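Local coordinates for general secretion pathway protein C (Vibrio cholerae, PDB 2I4S) that probably helps to export proteins such as cholera toxin through the outer membrane, as the periplasmic PDZ domain of a type II secretion system component, at residues 21-26 with 43-48; 39-44 with 53-58; 59-64 with 90-95; 85-90 with 100-105. All blocks are in the same frame, centred on the assembly; numbering follows the deposited sequence.

All four contacts reach the same antiparallel sheet of the PDZ domain, and all are partly buried. Interactions 1 and 2 share P43 and G44. In interaction 1 a helical turn meets a loop, mostly through backbone bonds, and buried Y24 lies beside exposed K45 and R26. In interaction 2 strand 35-43 meets the loop 53-58. V41 and L55 touch in the core, while D57 and G58 are exposed. Interactions 3 and 4 are strand pairings. They share L90, use the two edges of strand 87-94 and bury more surface. L55 packs on both apolar faces, and I53 on that of interaction 4. Interaction 3, with no fully exposed touching residue, adds a salt bridge, interaction 4 a more exposed tyrosine-glutamate pair.

Interaction 1: residues 21-26 with 43-48; sequences IFQYVR and PGKDPV
In this PDZ domain the strand pair 25-32 and 35-43 ends at V25 and P43, a non-hydrogen-bonded antiparallel pair. Beyond it, the short helical turn 21-24 meets the loop that leads to helix 48-53. G44 N donates to Y24 O at 2.9 Å, from well above the carbonyl plane. K45 N donates to Q23 O at 2.8 Å, with an N-H...O angle of 161°. Q23 O is gripped again by R26 NH2 at 2.9 Å, and R26 NE adds a weak bond. R26 bends at chi2 (-60°), which brings its guanidinium back to this oxygen. G44 CA lies over one guanidinium face, 3.5 Å above the plane. Having no side chain, G44 can come close to R26 and Q23 O together. A water donates to both Y24 O and D46 O and so bridges the segments. D46 OD1 caps the next helix by accepting from V48 N, while OD2 makes a salt bridge with K6 of helix 2-16. K45 runs beside Q23, pointing the same way. Its chain crosses the Y24 ring at a slant: K45 CG lies 3.5 Å from Y24 CE1, and K45 CE 3.1 Å from Y24 OH.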
loop_
_atom_site.group_PDB
_atom_site.type_symbol
_atom_site.label_atom_id
_atom_site.label_comp_id
_atom_site.label_asym_id
_atom_site.label_seq_id
_atom_site.Cartn_x
_atom_site.Cartn_y
_atom_site.Cartn_z
ATOM N N ILE A 21 -4.332 -6.454 4.352
ATOM C CA ILE A 21 -4.118 -5.159 3.711
ATOM C C ILE A 21 -4.144 -5.297 2.186
ATOM O O ILE A 21 -4.631 -4.414 1.500
ATOM C CB ILE A 21 -2.773 -4.484 4.162
ATOM C CG1 ILE A 21 -2.664 -3.053 3.629
ATOM C CG2 ILE A 21 -1.572 -5.290 3.691
ATOM C CD1 ILE A 21 -3.244 -1.998 4.524
ATOM N N PHE A 22 -3.657 -6.423 1.671
ATOM C CA PHE A 22 -3.610 -6.649 0.216
ATOM C C PHE A 22 -4.967 -6.864 -0.460
ATOM O O PHE A 22 -5.065 -6.745 -1.682
ATOM C CB PHE A 22 -2.651 -7.791 -0.145
ATOM C CG PHE A 22 -1.259 -7.598 0.383
ATOM C CD1 PHE A 22 -0.545 -6.445 0.077
ATOM C CD2 PHE A 22 -0.661 -8.569 1.182
ATOM C CE1 PHE A 22 0.743 -6.259 0.567
ATOM C CE2 PHE A 22 0.634 -8.401 1.668
ATOM C CZ PHE A 22 1.332 -7.242 1.365
ATOM N N GLN A 23 -6.001 -7.169 0.313
ATOM C CA GLN A 23 -7.367 -7.225 -0.235
ATOM C C GLN A 23 -7.883 -5.815 -0.586
ATOM O O GLN A 23 -8.764 -5.669 -1.447
ATOM C CB GLN A 23 -8.361 -7.871 0.742
ATOM C CG GLN A 23 -7.956 -9.200 1.399
ATOM C CD GLN A 23 -9.114 -9.830 2.190
ATOM O OE1 GLN A 23 -10.229 -9.975 1.673
ATOM N NE2 GLN A 23 -8.852 -10.206 3.437
ATOM N N TYR A 24 -7.325 -4.797 0.084
ATOM C CA TYR A 24 -7.789 -3.395 0.037
ATOM C C TYR A 24 -6.929 -2.456 -0.780
ATOM O O TYR A 24 -7.414 -1.417 -1.260
ATOM C CB TYR A 24 -7.848 -2.813 1.444
ATOM C CG TYR A 24 -8.906 -3.487 2.279
ATOM C CD1 TYR A 24 -10.250 -3.121 2.160
ATOM C CD2 TYR A 24 -8.570 -4.525 3.142
ATOM C CE1 TYR A 24 -11.231 -3.771 2.896
ATOM C CE2 TYR A 24 -9.548 -5.180 3.889
ATOM C CZ TYR A 24 -10.867 -4.799 3.748
ATOM O OH TYR A 24 -11.798 -5.447 4.497
ATOM N N VAL A 25 -5.642 -2.783 -0.851
ATOM C CA VAL A 25 -4.635 -1.990 -1.555
ATOM C C VAL A 25 -3.926 -2.930 -2.532
ATOM O O VAL A 25 -3.147 -3.813 -2.128
ATOM C CB VAL A 25 -3.609 -1.342 -0.585
ATOM C CG1 VAL A 25 -2.521 -0.581 -1.364
ATOM C CG2 VAL A 25 -4.313 -0.418 0.397
ATOM N N ARG A 26 -4.192 -2.725 -3.815
ATOM C CA ARG A 26 -3.720 -3.582 -4.865
ATOM C C ARG A 26 -2.510 -2.951 -5.526
ATOM O O ARG A 26 -2.484 -1.732 -5.741
ATOM C CB ARG A 26 -4.851 -3.800 -5.889
ATOM C CG ARG A 26 -6.125 -4.359 -5.275
ATOM C CD ARG A 26 -5.906 -5.722 -4.609
ATOM N NE ARG A 26 -7.118 -6.222 -3.942
ATOM C CZ ARG A 26 -8.120 -6.852 -4.554
ATOM N NH1 ARG A 26 -8.078 -7.074 -5.869
ATOM N NH2 ARG A 26 -9.179 -7.261 -3.845
ATOM N N PRO A 43 -7.528 0.720 -5.458
ATOM C CA PRO A 43 -8.386 0.184 -4.393
ATOM C C PRO A 43 -8.859 -1.229 -4.694
ATOM O O PRO A 43 -9.040 -1.591 -5.846
ATOM C CB PRO A 43 -9.578 1.165 -4.349
ATOM C CG PRO A 43 -9.573 1.864 -5.651
ATOM C CD PRO A 43 -8.193 1.777 -6.249
ATOM N N GLY A 44 -9.026 -2.021 -3.648
ATOM C CA GLY A 44 -9.510 -3.378 -3.782
ATOM C C GLY A 44 -10.923 -3.471 -3.251
ATOM O O GLY A 44 -11.805 -2.726 -3.679
ATOM N N LYS A 45 -11.144 -4.368 -2.306
ATOM C CA LYS A 45 -12.501 -4.784 -1.978
ATOM C C LYS A 45 -13.469 -3.707 -1.452
ATOM O O LYS A 45 -14.664 -3.710 -1.805
ATOM C CB LYS A 45 -12.503 -6.064 -1.134
ATOM C CG LYS A 45 -12.353 -5.930 0.354
ATOM C CD LYS A 45 -13.283 -6.936 0.990
ATOM C CE LYS A 45 -12.830 -7.379 2.355
ATOM N NZ LYS A 45 -13.998 -7.892 3.109
ATOM N N ASP A 46 -12.973 -2.787 -0.630
ATOM C CA ASP A 46 -13.757 -1.603 -0.297
ATOM C C ASP A 46 -12.862 -0.364 -0.291
ATOM O O ASP A 46 -12.056 -0.199 0.614
ATOM C CB ASP A 46 -14.448 -1.759 1.060
ATOM C CG ASP A 46 -15.527 -0.697 1.291
ATOM O OD1 ASP A 46 -15.304 0.479 0.914
ATOM O OD2 ASP A 46 -16.595 -1.044 1.851
ATOM N N PRO A 47 -13.042 0.521 -1.284
ATOM C CA PRO A 47 -12.145 1.654 -1.583
ATOM C C PRO A 47 -11.975 2.643 -0.443
ATOM O O PRO A 47 -11.038 3.457 -0.484
ATOM C CB PRO A 47 -12.826 2.357 -2.763
ATOM C CG PRO A 47 -13.790 1.321 -3.332
ATOM C CD PRO A 47 -14.218 0.482 -2.176
ATOM N N VAL A 48 -12.874 2.595 0.550
ATOM C CA VAL A 48 -12.783 3.460 1.734
ATOM C C VAL A 48 -11.410 3.405 2.457
ATOM O O VAL A 48 -10.890 4.424 2.951
ATOM C CB VAL A 48 -13.958 3.152 2.733
ATOM C CG1 VAL A 48 -13.658 1.905 3.569
ATOM C CG2 VAL A 48 -14.231 4.316 3.651
HETATM O O HOH W 1 -9.581 -0.105 -0.142
#

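Interaction 2: residues 39-44 with 53-58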
loop_
_atom_site.group_PDB
_atom_site.type_symbol
_atom_site.label_atom_id
_atom_site.label_comp_id
_atom_site.label_asym_id
_atom_site.label_seq_id
_atom_site.Cartn_x
_atom_site.Cartn_y
_atom_site.Cartn_z
ATOM N N TYR A 39 5.095 0.252 -8.139
ATOM C CA TYR A 39 3.810 -0.414 -8.244
ATOM C C TYR A 39 2.653 0.581 -8.261
ATOM O O TYR A 39 2.498 1.395 -7.348
ATOM C CB TYR A 39 3.679 -1.454 -7.118
ATOM C CG TYR A 39 4.701 -2.539 -7.296
ATOM C CD1 TYR A 39 4.369 -3.746 -7.910
ATOM C CD2 TYR A 39 6.030 -2.323 -6.930
ATOM C CE1 TYR A 39 5.312 -4.732 -8.097
ATOM C CE2 TYR A 39 6.985 -3.287 -7.124
ATOM C CZ TYR A 39 6.622 -4.499 -7.702
ATOM O OH TYR A 39 7.577 -5.466 -7.908
ATOM N N ARG A 40 1.873 0.550 -9.321
ATOM C CA ARG A 40 0.632 1.351 -9.393
ATOM C C ARG A 40 -0.286 0.817 -8.313
ATOM O O ARG A 40 -0.448 -0.397 -8.182
ATOM C CB ARG A 40 0.002 1.227 -10.795
ATOM C CG ARG A 40 -1.246 2.074 -11.034
ATOM C CD ARG A 40 -0.877 3.523 -11.365
ATOM N NE ARG A 40 0.012 3.573 -12.518
ATOM C CZ ARG A 40 1.024 4.419 -12.657
ATOM N NH1 ARG A 40 1.781 4.345 -13.737
ATOM N NH2 ARG A 40 1.296 5.319 -11.711
ATOM N N VAL A 41 -0.819 1.711 -7.488
ATOM C CA VAL A 41 -1.677 1.341 -6.373
ATOM C C VAL A 41 -3.126 1.623 -6.738
ATOM O O VAL A 41 -3.441 2.713 -7.226
ATOM C CB VAL A 41 -1.322 2.187 -5.138
ATOM C CG1 VAL A 41 -2.261 1.888 -4.001
ATOM C CG2 VAL A 41 0.143 1.917 -4.723
ATOM N N SER A 42 -4.008 0.657 -6.492
ATOM C CA SER A 42 -5.445 0.843 -6.756
ATOM C C SER A 42 -6.288 0.237 -5.631
ATOM O O SER A 42 -5.828 -0.659 -4.933
ATOM C CB SER A 42 -5.828 0.235 -8.108
ATOM O OG SER A 42 -5.575 -1.158 -8.112
ATOM N N PRO A 43 -7.528 0.720 -5.458
ATOM C CA PRO A 43 -8.386 0.184 -4.393
ATOM C C PRO A 43 -8.859 -1.229 -4.694
ATOM O O PRO A 43 -9.040 -1.591 -5.846
ATOM C CB PRO A 43 -9.578 1.165 -4.349
ATOM C CG PRO A 43 -9.573 1.864 -5.651
ATOM C CD PRO A 43 -8.193 1.777 -6.249
ATOM N N GLY A 44 -9.026 -2.021 -3.648
ATOM C CA GLY A 44 -9.510 -3.378 -3.782
ATOM C C GLY A 44 -10.923 -3.471 -3.251
ATOM O O GLY A 44 -11.805 -2.726 -3.679
ATOM N N ILE A 53 -6.200 6.165 3.720
ATOM C CA ILE A 53 -4.739 6.192 3.843
ATOM C C ILE A 53 -4.157 7.452 3.212
ATOM O O ILE A 53 -3.069 7.888 3.584
ATOM C CB ILE A 53 -4.092 4.939 3.161
ATOM C CG1 ILE A 53 -4.463 3.654 3.903
ATOM C CG2 ILE A 53 -2.572 5.052 3.085
ATOM C CD1 ILE A 53 -4.112 2.374 3.136
ATOM N N GLY A 54 -4.900 8.040 2.280
ATOM C CA GLY A 54 -4.468 9.225 1.535
ATOM C C GLY A 54 -4.044 8.886 0.115
ATOM O O GLY A 54 -3.456 9.705 -0.576
ATOM N N LEU A 55 -4.341 7.663 -0.323
ATOM C CA LEU A 55 -3.947 7.247 -1.652
ATOM C C LEU A 55 -4.937 7.769 -2.669
ATOM O O LEU A 55 -6.118 7.955 -2.355
ATOM C CB LEU A 55 -3.841 5.720 -1.717
ATOM C CG LEU A 55 -2.705 5.162 -0.845
ATOM C CD1 LEU A 55 -2.974 3.748 -0.476
ATOM C CD2 LEU A 55 -1.334 5.311 -1.537
ATOM N N GLN A 56 -4.468 8.014 -3.891
ATOM C CA GLN A 56 -5.369 8.392 -4.987
ATOM C C GLN A 56 -5.160 7.497 -6.174
ATOM O O GLN A 56 -4.091 6.890 -6.307
ATOM C CB GLN A 56 -5.108 9.833 -5.419
ATOM C CG GLN A 56 -5.330 10.839 -4.309
ATOM C CD GLN A 56 -5.062 12.243 -4.767
ATOM O OE1 GLN A 56 -4.894 12.497 -5.957
ATOM N NE2 GLN A 56 -5.001 13.163 -3.824
ATOM N N ASP A 57 -6.151 7.433 -7.058
ATOM C CA ASP A 57 -6.023 6.640 -8.297
ATOM C C ASP A 57 -4.894 7.176 -9.138
ATOM O O ASP A 57 -4.741 8.398 -9.296
ATOM C CB ASP A 57 -7.335 6.641 -9.103
ATOM C CG ASP A 57 -8.477 6.003 -8.327
ATOM O OD1 ASP A 57 -8.630 4.769 -8.398
ATOM O OD2 ASP A 57 -9.200 6.737 -7.622
ATOM N N GLY A 58 -4.088 6.262 -9.665
ATOM C CA GLY A 58 -2.893 6.650 -10.423
ATOM C C GLY A 58 -1.592 6.731 -9.611
ATOM O O GLY A 58 -0.525 6.874 -10.195
HETATM O O HOH W 2 -4.641 3.614 -9.613
#
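V41, G58 and R40 carry most of this contact between strand 35-43 and the loop after helix 48-53. V41 points its CB toward the loop. V41 CG1 stands trans to the backbone N (chi1 176°) and meets L55 CD1 at 4.0 Å. The two side chains cross at about a right angle. L55 also packs on F50, L90 and V92, so this touch belongs to the buried core. G58 faces the same strand through its backbone. A water donates to V41 O at 2.8 Å and accepts from G58 N at 2.7 Å. G58 O is met by R40 NH2 at 2.8 Å in a weak, bent bond of 130°. R40 reaches it because its chain folds at both chi2 and chi3, with CD also lying 3.6 Å from G58 O. P43 CD lies 3.7 Å from D57 OD1. The loop begins at G54, whose positive phi closes helix 48-53 in a Schellman motif. It then returns the chain to D59, which bonds by its backbone to V41. Helix 48-53 and its loop link strands 35-43 and 60-64, as the first helix of canonical PDZ domains links two neighbouring strands of the sheet.

Interaction 3: residues 59-64 with 90-95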
loop_
_atom_site.group_PDB
_atom_site.type_symbol
_atom_site.label_atom_id
_atom_site.label_comp_id
_atom_site.label_asym_id
_atom_site.label_seq_id
_atom_site.Cartn_x
_atom_site.Cartn_y
_atom_site.Cartn_z
ATOM N N ASP A 59 -1.662 6.660 -8.283
ATOM C CA ASP A 59 -0.437 6.753 -7.471
ATOM C C ASP A 59 0.482 5.572 -7.794
ATOM O O ASP A 59 0.012 4.471 -8.011
ATOM C CB ASP A 59 -0.741 6.724 -5.954
ATOM C CG ASP A 59 -1.305 8.026 -5.443
ATOM O OD1 ASP A 59 -1.266 9.059 -6.174
ATOM O OD2 ASP A 59 -1.795 8.013 -4.294
HETATM N N MSE A 60 1.792 5.797 -7.812
HETATM C CA MSE A 60 2.707 4.681 -7.879
HETATM C C MSE A 60 3.561 4.600 -6.608
HETATM O O MSE A 60 4.298 5.523 -6.293
HETATM C CB MSE A 60 3.609 4.818 -9.096
HETATM C CG MSE A 60 4.608 3.698 -9.212
HETATM SE SE MSE A 60 5.775 3.924 -10.801
HETATM C CE MSE A 60 6.884 5.472 -10.191
ATOM N N ALA A 61 3.474 3.484 -5.888
ATOM C CA ALA A 61 4.335 3.268 -4.722
ATOM C C ALA A 61 5.788 3.036 -5.159
ATOM O O ALA A 61 6.051 2.221 -6.050
ATOM C CB ALA A 61 3.829 2.085 -3.907
ATOM N N VAL A 62 6.721 3.764 -4.546
ATOM C CA VAL A 62 8.162 3.545 -4.784
ATOM C C VAL A 62 8.964 3.057 -3.549
ATOM O O VAL A 62 10.073 2.521 -3.696
ATOM C CB VAL A 62 8.847 4.782 -5.444
ATOM C CG1 VAL A 62 8.135 5.169 -6.760
ATOM C CG2 VAL A 62 8.885 5.972 -4.486
ATOM N N ALA A 63 8.386 3.215 -2.354
ATOM C CA ALA A 63 8.966 2.704 -1.109
ATOM C C ALA A 63 7.842 2.258 -0.203
ATOM O O ALA A 63 6.801 2.907 -0.153
ATOM C CB ALA A 63 9.803 3.784 -0.393
ATOM N N LEU A 64 8.056 1.167 0.526
ATOM C CA LEU A 64 7.044 0.688 1.462
ATOM C C LEU A 64 7.714 0.124 2.695
ATOM O O LEU A 64 8.487 -0.812 2.593
ATOM C CB LEU A 64 6.136 -0.352 0.795
ATOM C CG LEU A 64 4.879 -0.800 1.554
ATOM C CD1 LEU A 64 3.964 -1.556 0.588
ATOM C CD2 LEU A 64 5.194 -1.650 2.782
ATOM N N LEU A 90 3.958 4.427 3.248
ATOM C CA LEU A 90 4.179 4.367 1.803
ATOM C C LEU A 90 4.701 5.693 1.229
ATOM O O LEU A 90 4.213 6.763 1.591
ATOM C CB LEU A 90 2.862 4.068 1.105
ATOM C CG LEU A 90 2.459 2.696 0.592
ATOM C CD1 LEU A 90 1.273 2.893 -0.347
ATOM C CD2 LEU A 90 3.592 2.030 -0.138
ATOM N N THR A 91 5.657 5.622 0.307
ATOM C CA THR A 91 6.004 6.783 -0.505
ATOM C C THR A 91 5.473 6.513 -1.893
ATOM O O THR A 91 5.755 5.458 -2.479
ATOM C CB THR A 91 7.524 7.034 -0.571
ATOM O OG1 THR A 91 8.007 7.312 0.749
ATOM C CG2 THR A 91 7.818 8.231 -1.474
ATOM N N VAL A 92 4.642 7.432 -2.387
ATOM C CA VAL A 92 4.028 7.309 -3.692
ATOM C C VAL A 92 4.387 8.496 -4.565
ATOM O O VAL A 92 4.599 9.604 -4.078
ATOM C CB VAL A 92 2.464 7.169 -3.630
ATOM C CG1 VAL A 92 2.063 5.913 -2.834
ATOM C CG2 VAL A 92 1.837 8.429 -3.048
ATOM N N GLU A 93 4.470 8.257 -5.866
ATOM C CA GLU A 93 4.638 9.351 -6.827
ATOM C C GLU A 93 3.278 9.593 -7.451
ATOM O O GLU A 93 2.641 8.654 -7.948
ATOM C CB GLU A 93 5.656 8.971 -7.885
ATOM C CG GLU A 93 6.882 8.309 -7.275
ATOM C CD GLU A 93 8.164 8.516 -8.064
ATOM O OE1 GLU A 93 8.116 8.454 -9.302
ATOM O OE2 GLU A 93 9.219 8.746 -7.431
ATOM N N ARG A 94 2.857 10.849 -7.419
ATOM C CA ARG A 94 1.523 11.273 -7.818
ATOM C C ARG A 94 1.732 12.394 -8.789
ATOM O O ARG A 94 2.183 13.470 -8.409
ATOM C CB ARG A 94 0.759 11.791 -6.597
ATOM C CG ARG A 94 -0.656 12.205 -6.851
ATOM C CD ARG A 94 -1.301 12.614 -5.516
ATOM N NE ARG A 94 -1.442 11.434 -4.660
ATOM C CZ ARG A 94 -1.561 11.464 -3.345
ATOM N NH1 ARG A 94 -1.536 12.630 -2.708
ATOM N NH2 ARG A 94 -1.715 10.331 -2.660
ATOM N N ASP A 95 1.420 12.141 -10.048
ATOM C CA ASP A 95 1.654 13.130 -11.083
ATOM C C ASP A 95 3.023 13.780 -10.961
ATOM O O ASP A 95 3.159 14.987 -11.098
ATOM C CB ASP A 95 0.522 14.147 -11.095
ATOM C CG ASP A 95 -0.764 13.531 -11.592
ATOM O OD1 ASP A 95 -0.715 12.329 -11.970
ATOM O OD2 ASP A 95 -1.807 14.217 -11.603
#
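A61 and L64 face V92 and L90 across an antiparallel strand pair that contains a classic beta bulge. V62 and A63 both lie opposite T91. V62 N donates to T91 O at 2.8 Å, while A63 N reaches the same oxygen only weakly. On the buried face of this PDZ sheet, L90 CD2 is the bump: it fits between A61 CB at 3.8 Å and L64 CG at 3.5 Å, and also touches A63 O. V92 CG1 packs beside A61, and L55 closes over L90 and V92. On the other face, A63 CB touches T91 CB, 4.0 Å away. V62, at the bulge, rests CG1 on E93 CG at 3.4 Å, crossing at about a right angle. Selenomethionine M60 runs alongside E93 and curls at chi3 (71°), which brings CE to 3.3 Å from E93 OE1. E93 OE2 bonds instead to Q98, and T91 OG1 to D100. R94 grips D59 side-on in a two-bond salt bridge. D59 OD2 is also held by Q56 N. R94 NE meets D59 OD1 and R94 NH2 meets D59 OD2, both at 2.8 Å, syn but tilted from the carboxylate plane; both oxygens lie in the guanidinium plane.

Interaction 4: residues 85-90 with 100-105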
loop_
_atom_site.group_PDB
_atom_site.type_symbol
_atom_site.label_atom_id
_atom_site.label_comp_id
_atom_site.label_asym_id
_atom_site.label_seq_id
_atom_site.Cartn_x
_atom_site.Cartn_y
_atom_site.Cartn_z
HETATM N N MSE A 85 4.632 -6.742 10.544
HETATM C CA MSE A 85 4.597 -5.276 10.632
HETATM C C MSE A 85 3.296 -4.778 11.275
HETATM O O MSE A 85 2.298 -5.491 11.278
HETATM C CB MSE A 85 4.795 -4.640 9.240
HETATM C CG MSE A 85 6.243 -4.668 8.661
HETATM SE SE MSE A 85 6.109 -4.642 6.654
HETATM C CE MSE A 85 8.016 -5.109 6.253
ATOM N N THR A 86 3.291 -3.556 11.820
ATOM C CA THR A 86 2.073 -3.038 12.460
ATOM C C THR A 86 1.654 -1.662 11.934
ATOM O O THR A 86 0.875 -0.942 12.577
ATOM C CB THR A 86 2.222 -2.896 13.963
ATOM O OG1 THR A 86 3.175 -1.865 14.241
ATOM C CG2 THR A 86 2.638 -4.212 14.625
ATOM N N GLU A 87 2.190 -1.303 10.778
ATOM C CA GLU A 87 1.820 -0.079 10.088
ATOM C C GLU A 87 2.255 -0.296 8.669
ATOM O O GLU A 87 3.046 -1.213 8.379
ATOM C CB GLU A 87 2.573 1.144 10.640
ATOM C CG GLU A 87 4.014 1.226 10.106
ATOM C CD GLU A 87 4.829 2.373 10.687
ATOM O OE1 GLU A 87 4.571 2.776 11.847
ATOM O OE2 GLU A 87 5.740 2.854 9.978
HETATM N N MSE A 88 1.747 0.560 7.785
HETATM C CA MSE A 88 2.328 0.701 6.459
HETATM C C MSE A 88 2.649 2.174 6.236
HETATM O O MSE A 88 1.756 3.028 6.283
HETATM C CB MSE A 88 1.366 0.188 5.403
HETATM C CG MSE A 88 1.966 0.129 3.995
HETATM SE SE MSE A 88 0.603 -0.419 2.686
HETATM C CE MSE A 88 -0.459 1.260 2.636
ATOM N N SER A 89 3.931 2.468 6.038
ATOM C CA SER A 89 4.377 3.760 5.566
ATOM C C SER A 89 4.642 3.634 4.070
ATOM O O SER A 89 5.478 2.834 3.665
ATOM C CB SER A 89 5.681 4.149 6.251
ATOM O OG SER A 89 5.480 4.465 7.613
ATOM N N LEU A 90 3.958 4.427 3.248
ATOM C CA LEU A 90 4.179 4.367 1.803
ATOM C C LEU A 90 4.701 5.693 1.229
ATOM O O LEU A 90 4.213 6.763 1.591
ATOM C CB LEU A 90 2.862 4.068 1.105
ATOM C CG LEU A 90 2.459 2.696 0.592
ATOM C CD1 LEU A 90 1.273 2.893 -0.347
ATOM C CD2 LEU A 90 3.592 2.030 -0.138
ATOM N N ASP A 100 4.525 11.047 1.235
ATOM C CA ASP A 100 4.564 9.985 2.236
ATOM C C ASP A 100 3.175 9.889 2.857
ATOM O O ASP A 100 2.618 10.897 3.286
ATOM C CB ASP A 100 5.613 10.251 3.330
ATOM C CG ASP A 100 7.049 10.219 2.800
ATOM O OD1 ASP A 100 7.307 9.604 1.742
ATOM O OD2 ASP A 100 7.932 10.816 3.458
ATOM N N VAL A 101 2.605 8.685 2.839
ATOM C CA VAL A 101 1.333 8.396 3.490
ATOM C C VAL A 101 1.523 7.214 4.449
ATOM O O VAL A 101 2.504 6.481 4.361
ATOM C CB VAL A 101 0.192 8.095 2.488
ATOM C CG1 VAL A 101 -0.082 9.309 1.573
ATOM C CG2 VAL A 101 0.486 6.838 1.662
ATOM N N TYR A 102 0.547 7.007 5.321
ATOM C CA TYR A 102 0.764 6.243 6.529
ATOM C C TYR A 102 -0.543 5.696 7.055
ATOM O O TYR A 102 -1.553 6.406 7.101
ATOM C CB TYR A 102 1.416 7.146 7.605
ATOM C CG TYR A 102 1.562 6.467 8.941
ATOM C CD1 TYR A 102 2.536 5.490 9.137
ATOM C CD2 TYR A 102 0.722 6.779 10.008
ATOM C CE1 TYR A 102 2.674 4.843 10.357
ATOM C CE2 TYR A 102 0.858 6.131 11.234
ATOM C CZ TYR A 102 1.842 5.170 11.402
ATOM O OH TYR A 102 1.992 4.504 12.600
ATOM N N ILE A 103 -0.535 4.422 7.437
ATOM C CA ILE A 103 -1.619 3.886 8.237
ATOM C C ILE A 103 -1.066 2.966 9.336
ATOM O O ILE A 103 -0.267 2.069 9.071
ATOM C CB ILE A 103 -2.667 3.163 7.371
ATOM C CG1 ILE A 103 -3.782 2.558 8.243
ATOM C CG2 ILE A 103 -1.999 2.116 6.509
ATOM C CD1 ILE A 103 -4.984 1.960 7.391
ATOM N N GLN A 104 -1.483 3.222 10.565
ATOM C CA GLN A 104 -1.150 2.373 11.700
ATOM C C GLN A 104 -2.280 1.379 11.830
ATOM O O GLN A 104 -3.433 1.773 11.830
ATOM C CB GLN A 104 -1.036 3.222 12.986
ATOM C CG GLN A 104 -0.384 2.487 14.188
ATOM C CD GLN A 104 -0.636 3.166 15.553
ATOM O OE1 GLN A 104 -1.026 4.335 15.633
ATOM N NE2 GLN A 104 -0.422 2.412 16.629
ATOM N N PHE A 105 -1.970 0.088 11.939
ATOM C CA PHE A 105 -3.024 -0.892 11.962
ATOM C C PHE A 105 -3.676 -0.866 13.345
ATOM O O PHE A 105 -4.891 -1.036 13.490
ATOM C CB PHE A 105 -2.519 -2.309 11.657
ATOM C CG PHE A 105 -1.718 -2.448 10.356
ATOM C CD1 PHE A 105 -1.933 -1.607 9.271
ATOM C CD2 PHE A 105 -0.767 -3.460 10.237
ATOM C CE1 PHE A 105 -1.196 -1.740 8.106
ATOM C CE2 PHE A 105 -0.023 -3.612 9.068
ATOM C CZ PHE A 105 -0.241 -2.756 7.994
ATOM O OXT PHE A 105 -2.989 -0.674 14.341
#
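Strands 87-90 and 100-104 run almost antiparallel, 175° apart, with M88-I103 and L90-V101 as hydrogen-bonded pairs and E87-Q104 and S89-Y102 as the non-hydrogen-bonded pairs. M88 N donates to I103 O at 2.8 Å and I103 N back to M88 O at 2.9 Å; L90 and V101 are joined likewise. F105 N extends the pairing to T86 O, which it meets from above the carbonyl plane. On the face with E87, S89 and Y102, polar groups meet. With the Y102 ring trans to its backbone N (chi1 175°), the CD1-CE1 edge is turned to S89 and E87 on the neighbouring strand. Y102 OH donates to E87 OE1 at 3.2 Å, from above the carboxylate plane. The carboxylate stands nearly upright to the ring (86°) and lies at the ring edge. S89 OG donates to E87 OE2 at 2.9 Å and also sits at the Y102 edge. The glutamate is thus held by one hydroxyl on each oxygen. These strands form the C-terminal beta hairpin of the PDZ domain, 87-94 with 97-104. The opposite face is apolar and turned to the core. L90 CB rests on V101 CG2 at 3.7 Å, and M88 CB on I103 CG2 at 4.0 Å. I53 packs on M88, V101 and I103. N65 bonds to the other edge of strand 87-94 at E87 O and S89 N. F105, the last residue, lays one ring face on the T86-E87 backbone, with E87 N 3.6 Å above the plane. M85 O lies at the ring edge, and I14 and A15 of helix 2-16 touch this phenylalanine.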